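Local coordinates for protein molybdopterin synthase catalytic subunit (Homo sapiens, PDB 5MPO) that catalyses the conversion of precursor Z into molybdopterin, inserting two sulfur atoms from thiocarboxylated MOCS2A to build the dithiolene group, at residues C[20-25]-C[77-82]; C[38-43]-C[90-95]; C[43-48]-C[114-119]; C[110-115]-C[128-133]. All blocks are in the same frame, centred on the assembly; numbering follows the deposited sequence.

Interaction 1: residues C[20-25]-C[77-82]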
loop_
_atom_site.group_PDB
_atom_site.type_symbol
_atom_site.label_atom_id
_atom_site.label_comp_id
_atom_site.label_asym_id
_atom_site.label_seq_id
_atom_site.Cartn_x
_atom_site.Cartn_y
_atom_site.Cartn_z
ATOM N N ASP C 20 -6.750 0.157 16.802
ATOM C CA ASP C 20 -6.484 1.383 16.089
ATOM C C ASP C 20 -5.266 1.979 16.826
ATOM O O ASP C 20 -5.418 2.459 17.905
ATOM C CB ASP C 20 -7.668 2.340 16.217
ATOM C CG ASP C 20 -8.893 1.930 15.393
ATOM O OD1 ASP C 20 -8.784 1.294 14.331
ATOM O OD2 ASP C 20 -10.012 2.282 15.767
ATOM N N VAL C 21 -4.076 1.942 16.250
ATOM C CA VAL C 21 -2.850 2.425 16.898
ATOM C C VAL C 21 -2.461 3.734 16.215
ATOM O O VAL C 21 -2.140 3.765 15.021
ATOM C CB VAL C 21 -1.712 1.414 16.703
ATOM C CG1 VAL C 21 -0.431 1.861 17.397
ATOM C CG2 VAL C 21 -2.148 0.027 17.183
ATOM N N ILE C 22 -2.509 4.817 16.978
ATOM C CA ILE C 22 -2.343 6.149 16.470
ATOM C C ILE C 22 -1.263 6.846 17.269
ATOM O O ILE C 22 -1.358 6.951 18.489
ATOM C CB ILE C 22 -3.641 6.949 16.633
ATOM C CG1 ILE C 22 -4.764 6.214 15.915
ATOM C CG2 ILE C 22 -3.458 8.366 16.046
ATOM C CD1 ILE C 22 -6.119 6.798 16.102
ATOM N N ASN C 23 -0.278 7.377 16.568
ATOM C CA ASN C 23 0.818 8.004 17.192
ATOM C C ASN C 23 1.376 9.158 16.406
ATOM O O ASN C 23 1.783 9.000 15.245
ATOM C CB ASN C 23 1.915 6.985 17.394
ATOM C CG ASN C 23 3.014 7.503 18.286
ATOM O OD1 ASN C 23 2.879 8.540 18.878
ATOM N ND2 ASN C 23 4.101 6.776 18.373
ATOM N N PHE C 24 1.407 10.313 17.066
ATOM C CA PHE C 24 2.183 11.468 16.623
ATOM C C PHE C 24 3.458 11.591 17.421
ATOM O O PHE C 24 3.445 11.408 18.633
ATOM C CB PHE C 24 1.328 12.691 16.757
ATOM C CG PHE C 24 0.200 12.711 15.785
ATOM C CD1 PHE C 24 -0.931 11.962 16.017
ATOM C CD2 PHE C 24 0.293 13.443 14.609
ATOM C CE1 PHE C 24 -1.990 11.977 15.121
ATOM C CE2 PHE C 24 -0.747 13.475 13.699
ATOM C CZ PHE C 24 -1.886 12.726 13.944
ATOM N N THR C 25 4.583 11.858 16.763
ATOM C CA THR C 25 5.881 11.664 17.433
ATOM C C THR C 25 7.005 12.369 16.710
ATOM O O THR C 25 6.927 12.578 15.502
ATOM C CB THR C 25 6.182 10.177 17.534
ATOM O OG1 THR C 25 7.445 9.988 18.135
ATOM C CG2 THR C 25 6.245 9.526 16.154
ATOM N N GLU C 77 -9.152 13.177 14.946
ATOM C CA GLU C 77 -9.616 13.193 13.560
ATOM C C GLU C 77 -9.171 11.914 12.878
ATOM O O GLU C 77 -9.927 11.306 12.146
ATOM C CB GLU C 77 -9.162 14.417 12.760
ATOM C CG GLU C 77 -9.960 15.689 13.002
ATOM C CD GLU C 77 -11.425 15.665 12.655
ATOM O OE1 GLU C 77 -11.795 15.457 11.483
ATOM O OE2 GLU C 77 -12.233 15.970 13.564
ATOM N N VAL C 78 -7.988 11.461 13.209
ATOM C CA VAL C 78 -7.565 10.142 12.807
ATOM C C VAL C 78 -8.444 9.025 13.436
ATOM O O VAL C 78 -8.789 8.086 12.731
ATOM C CB VAL C 78 -6.097 9.920 13.107
ATOM C CG1 VAL C 78 -5.676 8.479 12.768
ATOM C CG2 VAL C 78 -5.234 10.925 12.324
ATOM N N ARG C 79 -8.872 9.153 14.690
ATOM C CA ARG C 79 -9.791 8.171 15.255
ATOM C C ARG C 79 -11.071 8.129 14.450
ATOM O O ARG C 79 -11.687 7.089 14.330
ATOM C CB ARG C 79 -10.116 8.407 16.768
ATOM C CG ARG C 79 -8.934 8.091 17.701
ATOM C CD ARG C 79 -9.198 8.134 19.219
ATOM N NE ARG C 79 -9.636 9.479 19.646
ATOM C CZ ARG C 79 -8.890 10.427 20.249
ATOM N NH1 ARG C 79 -7.608 10.228 20.573
ATOM N NH2 ARG C 79 -9.439 11.614 20.528
ATOM N N LYS C 80 -11.528 9.268 13.968
ATOM C CA LYS C 80 -12.704 9.264 13.142
ATOM C C LYS C 80 -12.450 8.538 11.806
ATOM O O LYS C 80 -13.290 7.775 11.315
ATOM C CB LYS C 80 -13.172 10.674 12.827
ATOM C CG LYS C 80 -13.999 11.286 13.926
ATOM C CD LYS C 80 -14.318 12.681 13.500
ATOM C CE LYS C 80 -14.611 13.535 14.715
ATOM N NZ LYS C 80 -14.607 14.958 14.235
ATOM N N ILE C 81 -11.300 8.800 11.215
ATOM C CA ILE C 81 -10.945 8.046 10.032
ATOM C C ILE C 81 -10.937 6.521 10.270
ATOM O O ILE C 81 -11.450 5.729 9.420
ATOM C CB ILE C 81 -9.620 8.558 9.494
ATOM C CG1 ILE C 81 -9.864 9.914 8.843
ATOM C CG2 ILE C 81 -8.956 7.545 8.542
ATOM C CD1 ILE C 81 -8.541 10.594 8.572
ATOM N N CYS C 82 -10.359 6.102 11.395
ATOM C CA CYS C 82 -10.371 4.662 11.768
ATOM C C CYS C 82 -11.780 4.073 11.809
ATOM O O CYS C 82 -12.087 3.000 11.255
ATOM C CB CYS C 82 -9.642 4.434 13.070
ATOM S SG CYS C 82 -7.854 4.678 12.824
#
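I22 lies along V78 and across R79, and its two neighbours on the same side of the strand, D20 and F24, extend the contact toward either end. With CG1 anti to the carbonyl carbon (chi1 -57°) and the chain extended beyond it, the I22 side chain projects from the strand onto the helix. There I22 and V78 lie alongside with their ends pointing opposite ways, I22 CD1 coming within 3.8 Å of V78 CG1, while I22 CG2 closes on the same methyl. R79 is met differently: its aliphatic root stands roughly perpendicular to I22, I22 CD1 resting 3.5 Å from R79 CG, while the guanidinium finds N76 on its own helix. F24 offers V78 its ring edge, the CZ corner being 4.1 Å from V78 CG2, so the two methyls of this valine serve two different strand residues. At the other end, C82 CB sits 3.5 Å from D20 OD1 and equally near D20 OD2, a van der Waals contact with the whole carboxylate, whose charge is answered by a salt bridge to R86, one helical turn beyond C82. Were D20 replaced by an alanine, R86 would probably lose this acidic mate and C82 CB its cover. Segments 20-25 and 77-82 run nearly antiparallel, at 156°, their axes 9.6 Å apart at closest approach. This is how a helix packs on the outer strand of a mixed sheet in an alpha/beta domain: here helix 73-88 covers strand 20-25 in the alpha/beta hammerhead fold of the MoaE family.

Interaction 2: residues C[38-43]-C[90-95]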
loop_
_atom_site.group_PDB
_atom_site.type_symbol
_atom_site.label_atom_id
_atom_site.label_comp_id
_atom_site.label_asym_id
_atom_site.label_seq_id
_atom_site.Cartn_x
_atom_site.Cartn_y
_atom_site.Cartn_z
ATOM N N VAL C 38 0.350 -4.242 12.994
ATOM C CA VAL C 38 -0.909 -4.661 12.341
ATOM C C VAL C 38 -0.995 -6.137 11.936
ATOM O O VAL C 38 -2.031 -6.565 11.505
ATOM C CB VAL C 38 -1.324 -3.710 11.182
ATOM C CG1 VAL C 38 -1.297 -2.241 11.638
ATOM C CG2 VAL C 38 -0.471 -3.885 9.934
ATOM N N ILE C 39 0.065 -6.915 12.087
ATOM C CA ILE C 39 0.021 -8.337 11.744
ATOM C C ILE C 39 -1.060 -9.078 12.543
ATOM O O ILE C 39 -1.278 -8.786 13.695
ATOM C CB ILE C 39 1.379 -8.995 12.041
ATOM C CG1 ILE C 39 2.380 -8.596 10.963
ATOM C CG2 ILE C 39 1.269 -10.527 12.082
ATOM C CD1 ILE C 39 3.828 -8.812 11.354
ATOM N N SER C 40 -1.715 -10.040 11.913
ATOM C CA SER C 40 -2.784 -10.815 12.540
ATOM C C SER C 40 -2.847 -12.177 11.887
ATOM O O SER C 40 -2.974 -12.258 10.664
ATOM C CB SER C 40 -4.160 -10.120 12.404
ATOM O OG SER C 40 -5.256 -10.919 12.900
ATOM N N PRO C 41 -2.824 -13.253 12.688
ATOM C CA PRO C 41 -2.992 -14.601 12.103
ATOM C C PRO C 41 -4.312 -14.758 11.358
ATOM O O PRO C 41 -4.436 -15.618 10.524
ATOM C CB PRO C 41 -2.923 -15.532 13.319
ATOM C CG PRO C 41 -3.312 -14.679 14.496
ATOM C CD PRO C 41 -2.912 -13.272 14.163
ATOM N N LEU C 42 -5.287 -13.918 11.640
ATOM C CA LEU C 42 -6.518 -13.921 10.855
ATOM C C LEU C 42 -6.404 -13.124 9.558
ATOM O O LEU C 42 -7.358 -13.094 8.817
ATOM C CB LEU C 42 -7.664 -13.342 11.666
ATOM C CG LEU C 42 -7.943 -14.093 12.980
ATOM C CD1 LEU C 42 -8.611 -13.159 13.988
ATOM C CD2 LEU C 42 -8.770 -15.362 12.751
ATOM N N CYS C 43 -5.256 -12.488 9.294
ATOM C CA CYS C 43 -5.100 -11.570 8.183
ATOM C C CYS C 43 -4.087 -12.070 7.195
ATOM O O CYS C 43 -2.991 -12.505 7.581
ATOM C CB CYS C 43 -4.691 -10.177 8.687
ATOM S SG CYS C 43 -6.133 -9.373 9.415
ATOM N N PRO C 90 -13.875 -4.542 5.929
ATOM C CA PRO C 90 -13.598 -5.594 6.932
ATOM C C PRO C 90 -12.142 -5.664 7.352
ATOM O O PRO C 90 -11.499 -6.702 7.223
ATOM C CB PRO C 90 -13.969 -6.886 6.192
ATOM C CG PRO C 90 -13.658 -6.595 4.757
ATOM C CD PRO C 90 -14.082 -5.137 4.576
ATOM N N VAL C 91 -11.647 -4.602 7.949
ATOM C CA VAL C 91 -10.239 -4.555 8.337
ATOM C C VAL C 91 -10.067 -5.061 9.767
ATOM O O VAL C 91 -10.981 -4.973 10.568
ATOM C CB VAL C 91 -9.642 -3.120 8.172
ATOM C CG1 VAL C 91 -9.845 -2.632 6.748
ATOM C CG2 VAL C 91 -10.225 -2.118 9.190
ATOM N N LYS C 92 -8.867 -5.503 10.109
ATOM C CA LYS C 92 -8.607 -5.920 11.458
ATOM C C LYS C 92 -7.984 -4.785 12.274
ATOM O O LYS C 92 -8.674 -4.210 13.096
ATOM C CB LYS C 92 -7.724 -7.162 11.465
ATOM C CG LYS C 92 -7.536 -7.765 12.841
ATOM C CD LYS C 92 -8.891 -8.056 13.480
ATOM C CE LYS C 92 -8.773 -8.919 14.719
ATOM N NZ LYS C 92 -10.091 -8.974 15.404
ATOM N N HIS C 93 -6.711 -4.475 11.997
ATOM C CA HIS C 93 -5.908 -3.441 12.645
ATOM C C HIS C 93 -5.542 -2.250 11.670
ATOM O O HIS C 93 -5.257 -2.445 10.478
ATOM C CB HIS C 93 -4.555 -4.011 13.157
ATOM C CG HIS C 93 -4.674 -5.227 14.015
ATOM N ND1 HIS C 93 -5.498 -5.293 15.117
ATOM C CD2 HIS C 93 -4.040 -6.425 13.944
ATOM C CE1 HIS C 93 -5.392 -6.489 15.664
ATOM N NE2 HIS C 93 -4.500 -7.187 14.974
ATOM N N ILE C 94 -5.491 -1.045 12.224
ATOM C CA ILE C 94 -5.092 0.188 11.518
ATOM C C ILE C 94 -4.004 0.846 12.413
ATOM O O ILE C 94 -4.139 0.916 13.683
ATOM C CB ILE C 94 -6.306 1.108 11.391
ATOM C CG1 ILE C 94 -7.526 0.374 10.820
ATOM C CG2 ILE C 94 -5.934 2.369 10.700
ATOM C CD1 ILE C 94 -8.802 1.199 10.816
ATOM N N ALA C 95 -2.886 1.195 11.796
ATOM C CA ALA C 95 -1.847 1.916 12.461
ATOM C C ALA C 95 -1.647 3.177 11.657
ATOM O O ALA C 95 -1.608 3.105 10.434
ATOM C CB ALA C 95 -0.580 1.118 12.489
#
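V38 and H93 bring the two backbones closest, their CA atoms 5.2 Å apart, before the chain after V38 swings into a type I turn from S40 to C43. The imidazole of H93 presents its edge to this loop: V38 O lies in the ring plane, 3.2 Å from H93 CD2, with I39 O a little farther along the same edge. One ring face is roofed by K92, whose chain bends at its second torsion (chi2 55°) and lays CG 3.7 Å above the ring centre. Within the turn, S40 OG accepts from L42 N, an ST turn, in the loop that closes the beta-alpha-beta crossover from strand 20-25 through helix 31-38 to strand 45-52. E16 ties both sides together, bonding S40 OG and H93 NE2, while H93 ND1 is hydrogen-bonded to the backbone N of K19. A leucine in place of H93 would probably leave E16 and the K19 amide without their imidazole mates. Two further contacts complete the interface. V38 CG1 meets A95 CB at 3.5 Å, and C43 SG is in van der Waals contact with K92 CB at 3.4 Å, near the root of a lysine whose amino group bonds the backbone O of E16.

Interaction 3: residues C[43-48]-C[114-119]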
loop_
_atom_site.group_PDB
_atom_site.type_symbol
_atom_site.label_atom_id
_atom_site.label_comp_id
_atom_site.label_asym_id
_atom_site.label_seq_id
_atom_site.Cartn_x
_atom_site.Cartn_y
_atom_site.Cartn_z
ATOM N N CYS C 43 -5.256 -12.488 9.294
ATOM C CA CYS C 43 -5.100 -11.570 8.183
ATOM C C CYS C 43 -4.087 -12.070 7.195
ATOM O O CYS C 43 -2.991 -12.505 7.581
ATOM C CB CYS C 43 -4.691 -10.177 8.687
ATOM S SG CYS C 43 -6.133 -9.373 9.415
ATOM N N GLY C 44 -4.489 -12.007 5.927
ATOM C CA GLY C 44 -3.676 -12.338 4.774
ATOM C C GLY C 44 -3.062 -11.154 4.054
ATOM O O GLY C 44 -2.145 -11.340 3.258
ATOM N N ALA C 45 -3.541 -9.941 4.321
ATOM C CA ALA C 45 -3.081 -8.752 3.567
ATOM C C ALA C 45 -2.787 -7.547 4.484
ATOM O O ALA C 45 -3.575 -7.220 5.357
ATOM C CB ALA C 45 -4.110 -8.368 2.515
ATOM N N ILE C 46 -1.651 -6.911 4.251
ATOM C CA ILE C 46 -1.280 -5.668 4.879
ATOM C C ILE C 46 -0.948 -4.730 3.757
ATOM O O ILE C 46 -0.069 -5.079 2.945
ATOM C CB ILE C 46 -0.033 -5.856 5.748
ATOM C CG1 ILE C 46 -0.352 -6.854 6.859
ATOM C CG2 ILE C 46 0.439 -4.534 6.332
ATOM C CD1 ILE C 46 0.821 -7.148 7.763
ATOM N N SER C 47 -1.662 -3.593 3.661
ATOM C CA SER C 47 -1.216 -2.527 2.760
ATOM C C SER C 47 -0.564 -1.495 3.618
ATOM O O SER C 47 -0.975 -1.310 4.744
ATOM C CB SER C 47 -2.347 -1.925 1.915
ATOM O OG SER C 47 -2.928 -2.966 1.133
ATOM N N LEU C 48 0.449 -0.831 3.085
ATOM C CA LEU C 48 1.109 0.285 3.763
ATOM C C LEU C 48 1.324 1.450 2.829
ATOM O O LEU C 48 1.486 1.264 1.623
ATOM C CB LEU C 48 2.468 -0.107 4.338
ATOM C CG LEU C 48 2.457 -1.162 5.434
ATOM C CD1 LEU C 48 2.915 -2.472 4.860
ATOM C CD2 LEU C 48 3.382 -0.791 6.560
ATOM N N VAL C 114 -2.777 -1.050 7.205
ATOM C CA VAL C 114 -4.042 -1.732 7.472
ATOM C C VAL C 114 -3.912 -3.193 7.166
ATOM O O VAL C 114 -3.388 -3.527 6.104
ATOM C CB VAL C 114 -5.202 -1.175 6.587
ATOM C CG1 VAL C 114 -6.515 -1.869 6.948
ATOM C CG2 VAL C 114 -5.346 0.326 6.792
ATOM N N SER C 115 -4.406 -4.048 8.067
ATOM C CA SER C 115 -4.494 -5.522 7.819
ATOM C C SER C 115 -5.927 -5.978 7.671
ATOM O O SER C 115 -6.803 -5.476 8.333
ATOM C CB SER C 115 -3.850 -6.341 8.960
ATOM O OG SER C 115 -4.445 -6.028 10.229
ATOM N N SER C 116 -6.167 -6.951 6.820
ATOM C CA SER C 116 -7.504 -7.568 6.702
ATOM C C SER C 116 -7.355 -8.994 6.145
ATOM O O SER C 116 -6.283 -9.390 5.719
ATOM C CB SER C 116 -8.396 -6.759 5.756
ATOM O OG SER C 116 -7.750 -6.640 4.499
ATOM N N ALA C 117 -8.454 -9.724 6.119
ATOM C CA ALA C 117 -8.476 -11.100 5.604
ATOM C C ALA C 117 -8.142 -11.160 4.108
ATOM O O ALA C 117 -7.276 -12.005 3.714
ATOM C CB ALA C 117 -9.807 -11.811 5.952
ATOM N N HIS C 118 -8.758 -10.266 3.313
ATOM C CA HIS C 118 -8.477 -10.138 1.867
ATOM C C HIS C 118 -8.038 -8.700 1.403
ATOM O O HIS C 118 -8.252 -7.690 2.066
ATOM C CB HIS C 118 -9.677 -10.649 1.047
ATOM C CG HIS C 118 -10.059 -12.093 1.316
ATOM N ND1 HIS C 118 -9.192 -13.154 1.133
ATOM C CD2 HIS C 118 -11.236 -12.648 1.709
ATOM C CE1 HIS C 118 -9.810 -14.290 1.412
ATOM N NE2 HIS C 118 -11.048 -14.010 1.770
ATOM N N ARG C 119 -7.472 -8.626 0.206
ATOM C CA ARG C 119 -6.560 -7.552 -0.152
ATOM C C ARG C 119 -7.171 -6.236 -0.550
ATOM O O ARG C 119 -6.528 -5.194 -0.408
ATOM C CB ARG C 119 -5.622 -8.013 -1.276
ATOM C CG ARG C 119 -6.261 -8.166 -2.663
ATOM C CD ARG C 119 -5.204 -8.717 -3.587
ATOM N NE ARG C 119 -5.695 -8.863 -4.932
ATOM C CZ ARG C 119 -6.461 -9.865 -5.364
ATOM N NH1 ARG C 119 -6.818 -10.878 -4.566
ATOM N NH2 ARG C 119 -6.866 -9.851 -6.627
#
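A45 and S116 form the first regular pair of an antiparallel ladder, exchanging two backbone bonds: A45 N to S116 O at 3.1 Å and S116 N to A45 O at 3.0 Å. S47 and V114 repeat the exchange two residues on. G44 N adds a weak bond to S116 O, so G44 and A45 both face S116 in a classic beta bulge. Glycine suits this position, since a CB there would run into A117 O.

Between the bonded pairs, I46 and S115 face each other without amide bonds. Instead, S115 CA points its hydrogen at A45 O (3.1 Å between carbon and oxygen), and I46 CA does likewise to V114 O.

Among the side chains, I46 CG1 lies 4.1 Å from S115 CB, and C43 SG leans on the same serine. S115 OG, held between backbone N and carbonyl carbon (chi1 57°), reaches V38 O and H93 N. S116 OG donates to H118 O over 2.7 Å, fastening the turn that leads to H118 and R119, predicted substrate-binding residues. A45 CB packs 3.7 Å from R119 CA, while the guanidinium reaches D131 of the second subunit.

Helix 119-136 lies over the sheet face carrying S47, V114 and S116, and helix 31-38 over the face carrying I46. Beyond I46, S47 and L48, a strand of the second subunit continues the sheet.

Interaction 4: residues C[110-115]-C[128-133]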
loop_
_atom_site.group_PDB
_atom_site.type_symbol
_atom_site.label_atom_id
_atom_site.label_comp_id
_atom_site.label_asym_id
_atom_site.label_seq_id
_atom_site.Cartn_x
_atom_site.Cartn_y
_atom_site.Cartn_z
ATOM N N ILE C 110 5.014 9.973 7.432
ATOM C CA ILE C 110 3.769 9.275 7.722
ATOM C C ILE C 110 3.931 7.812 7.335
ATOM O O ILE C 110 4.597 7.495 6.353
ATOM C CB ILE C 110 2.514 9.930 7.035
ATOM C CG1 ILE C 110 1.274 9.130 7.342
ATOM C CG2 ILE C 110 2.630 10.010 5.545
ATOM C CD1 ILE C 110 -0.010 9.906 7.364
ATOM N N ILE C 111 3.333 6.927 8.120
ATOM C CA ILE C 111 3.248 5.538 7.742
ATOM C C ILE C 111 1.883 5.168 8.217
ATOM O O ILE C 111 1.537 5.342 9.397
ATOM C CB ILE C 111 4.321 4.655 8.411
ATOM C CG1 ILE C 111 5.726 5.010 7.952
ATOM C CG2 ILE C 111 4.135 3.176 8.137
ATOM C CD1 ILE C 111 6.784 4.261 8.762
ATOM N N ILE C 112 1.111 4.651 7.270
ATOM C CA ILE C 112 -0.208 4.072 7.493
ATOM C C ILE C 112 -0.154 2.615 7.068
ATOM O O ILE C 112 0.398 2.273 6.003
ATOM C CB ILE C 112 -1.263 4.791 6.657
ATOM C CG1 ILE C 112 -1.373 6.258 7.080
ATOM C CG2 ILE C 112 -2.608 4.137 6.870
ATOM C CD1 ILE C 112 -2.058 7.175 6.087
ATOM N N ALA C 113 -0.712 1.770 7.906
ATOM C CA ALA C 113 -0.823 0.375 7.628
ATOM C C ALA C 113 -2.231 -0.135 8.011
ATOM O O ALA C 113 -2.769 0.266 9.033
ATOM C CB ALA C 113 0.248 -0.369 8.405
ATOM N N VAL C 114 -2.777 -1.050 7.205
ATOM C CA VAL C 114 -4.042 -1.732 7.472
ATOM C C VAL C 114 -3.912 -3.193 7.166
ATOM O O VAL C 114 -3.388 -3.527 6.104
ATOM C CB VAL C 114 -5.202 -1.175 6.587
ATOM C CG1 VAL C 114 -6.515 -1.869 6.948
ATOM C CG2 VAL C 114 -5.346 0.326 6.792
ATOM N N SER C 115 -4.406 -4.048 8.067
ATOM C CA SER C 115 -4.494 -5.522 7.819
ATOM C C SER C 115 -5.927 -5.978 7.671
ATOM O O SER C 115 -6.803 -5.476 8.333
ATOM C CB SER C 115 -3.850 -6.341 8.960
ATOM O OG SER C 115 -4.445 -6.028 10.229
ATOM N N TYR C 128 -8.100 5.487 1.294
ATOM C CA TYR C 128 -9.011 6.387 1.966
ATOM C C TYR C 128 -8.351 7.102 3.189
ATOM O O TYR C 128 -8.615 8.260 3.430
ATOM C CB TYR C 128 -10.218 5.641 2.485
ATOM C CG TYR C 128 -11.152 6.532 3.294
ATOM C CD1 TYR C 128 -12.073 7.416 2.644
ATOM C CD2 TYR C 128 -11.131 6.509 4.715
ATOM C CE1 TYR C 128 -12.959 8.198 3.373
ATOM C CE2 TYR C 128 -12.008 7.318 5.466
ATOM C CZ TYR C 128 -12.915 8.167 4.813
ATOM O OH TYR C 128 -13.770 8.976 5.558
ATOM N N ALA C 129 -7.519 6.387 3.936
ATOM C CA ALA C 129 -6.867 6.963 5.082
ATOM C C ALA C 129 -5.925 8.125 4.686
ATOM O O ALA C 129 -6.049 9.218 5.230
ATOM C CB ALA C 129 -6.133 5.897 5.858
ATOM N N ILE C 130 -5.000 7.902 3.774
ATOM C CA ILE C 130 -4.104 8.970 3.370
ATOM C C ILE C 130 -4.830 10.161 2.715
ATOM O O ILE C 130 -4.517 11.295 2.998
ATOM C CB ILE C 130 -2.923 8.483 2.503
ATOM C CG1 ILE C 130 -1.937 9.644 2.266
ATOM C CG2 ILE C 130 -3.368 7.928 1.149
ATOM C CD1 ILE C 130 -1.307 10.201 3.556
ATOM N N ASP C 131 -5.802 9.908 1.877
ATOM C CA ASP C 131 -6.596 10.983 1.299
ATOM C C ASP C 131 -7.363 11.826 2.295
ATOM O O ASP C 131 -7.497 13.067 2.138
ATOM C CB ASP C 131 -7.617 10.441 0.262
ATOM C CG ASP C 131 -6.915 9.918 -1.032
ATOM O OD1 ASP C 131 -5.682 10.126 -1.227
ATOM O OD2 ASP C 131 -7.589 9.266 -1.833
ATOM N N THR C 132 -7.964 11.125 3.230
ATOM C CA THR C 132 -8.801 11.743 4.207
ATOM C C THR C 132 -7.893 12.492 5.213
ATOM O O THR C 132 -8.180 13.601 5.565
ATOM C CB THR C 132 -9.711 10.700 4.841
ATOM O OG1 THR C 132 -10.359 9.976 3.786
ATOM C CG2 THR C 132 -10.770 11.391 5.806
ATOM N N LEU C 133 -6.745 11.924 5.558
ATOM C CA LEU C 133 -5.815 12.583 6.400
ATOM C C LEU C 133 -5.396 13.913 5.783
ATOM O O LEU C 133 -5.307 14.917 6.498
ATOM C CB LEU C 133 -4.601 11.701 6.633
ATOM C CG LEU C 133 -3.556 12.342 7.563
ATOM C CD1 LEU C 133 -3.016 11.433 8.665
ATOM C CD2 LEU C 133 -2.378 12.960 6.766
#
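I110 and L133 both hold CG anti to the backbone N (CG1 in the isoleucine, chi1 178°), and this stretches each side chain across the gap between strand and helix until they meet tip to tip, I110 CD1 3.6 Å from L133 CD1. The second leucine methyl, CD2, closes on the same atom, so the end of I110 touches both branches of L133. I112 takes the other course. Its CG1 is anti to the carbonyl carbon (chi1 -63°), which carries CD1 onto the helix backbone, 3.8 Å from I130 N, and against I130 CB. Its CG2 branch faces A129 CB at 4.1 Å, a small residue at a point where strand and helix draw close. I130 leaves the helix obliquely, yet its CD1 comes back, 4.0 Å from I110 CD1 and equally near I112 CD1; it thereby joins the two strand isoleucines.

All five residues are buried, and the side chains that meet are all aliphatic. Beyond them, I130 also packs on R119 of the second subunit, whose guanidinium forms a salt bridge with D131, while I110 and L133 touch the backbone of a different protein in the assembly. The neighbouring K134 is a predicted substrate-binding residue. Alternate residues of the strand, I111 and A113, turn instead to helix 31-38. A central sheet strand with helices on both faces, here followed by a helix that returns obliquely, the two segments at 142°, is characteristic of layered alpha/beta domains such as that of MoaE.

Overall arrangement
All four contacts converge on one mixed sheet. Interactions 2 and 3 lie closest, their centres 6 Å apart: they share C43, and K92 N meets S115 O at 2.7 Å where strands 91-99 and 108-116 run side by side. Interaction 1 joins interaction 2 through V21 N and I94 O, 2.8 Å apart, and meets interaction 4 on the helical side, I81 CG1 lying 3.5 Å from T132 CG2. Interactions 3 and 4 overlap on strand 108-116, sharing V114 and S115. Predicted substrate-binding residues lie in or near two of the contacts: H118 and R119 belong to interaction 3, and the K134 side chain is about 4 Å from that of I130 in interaction 4. Interactions 2, 3 and 4 also touch the second subunit.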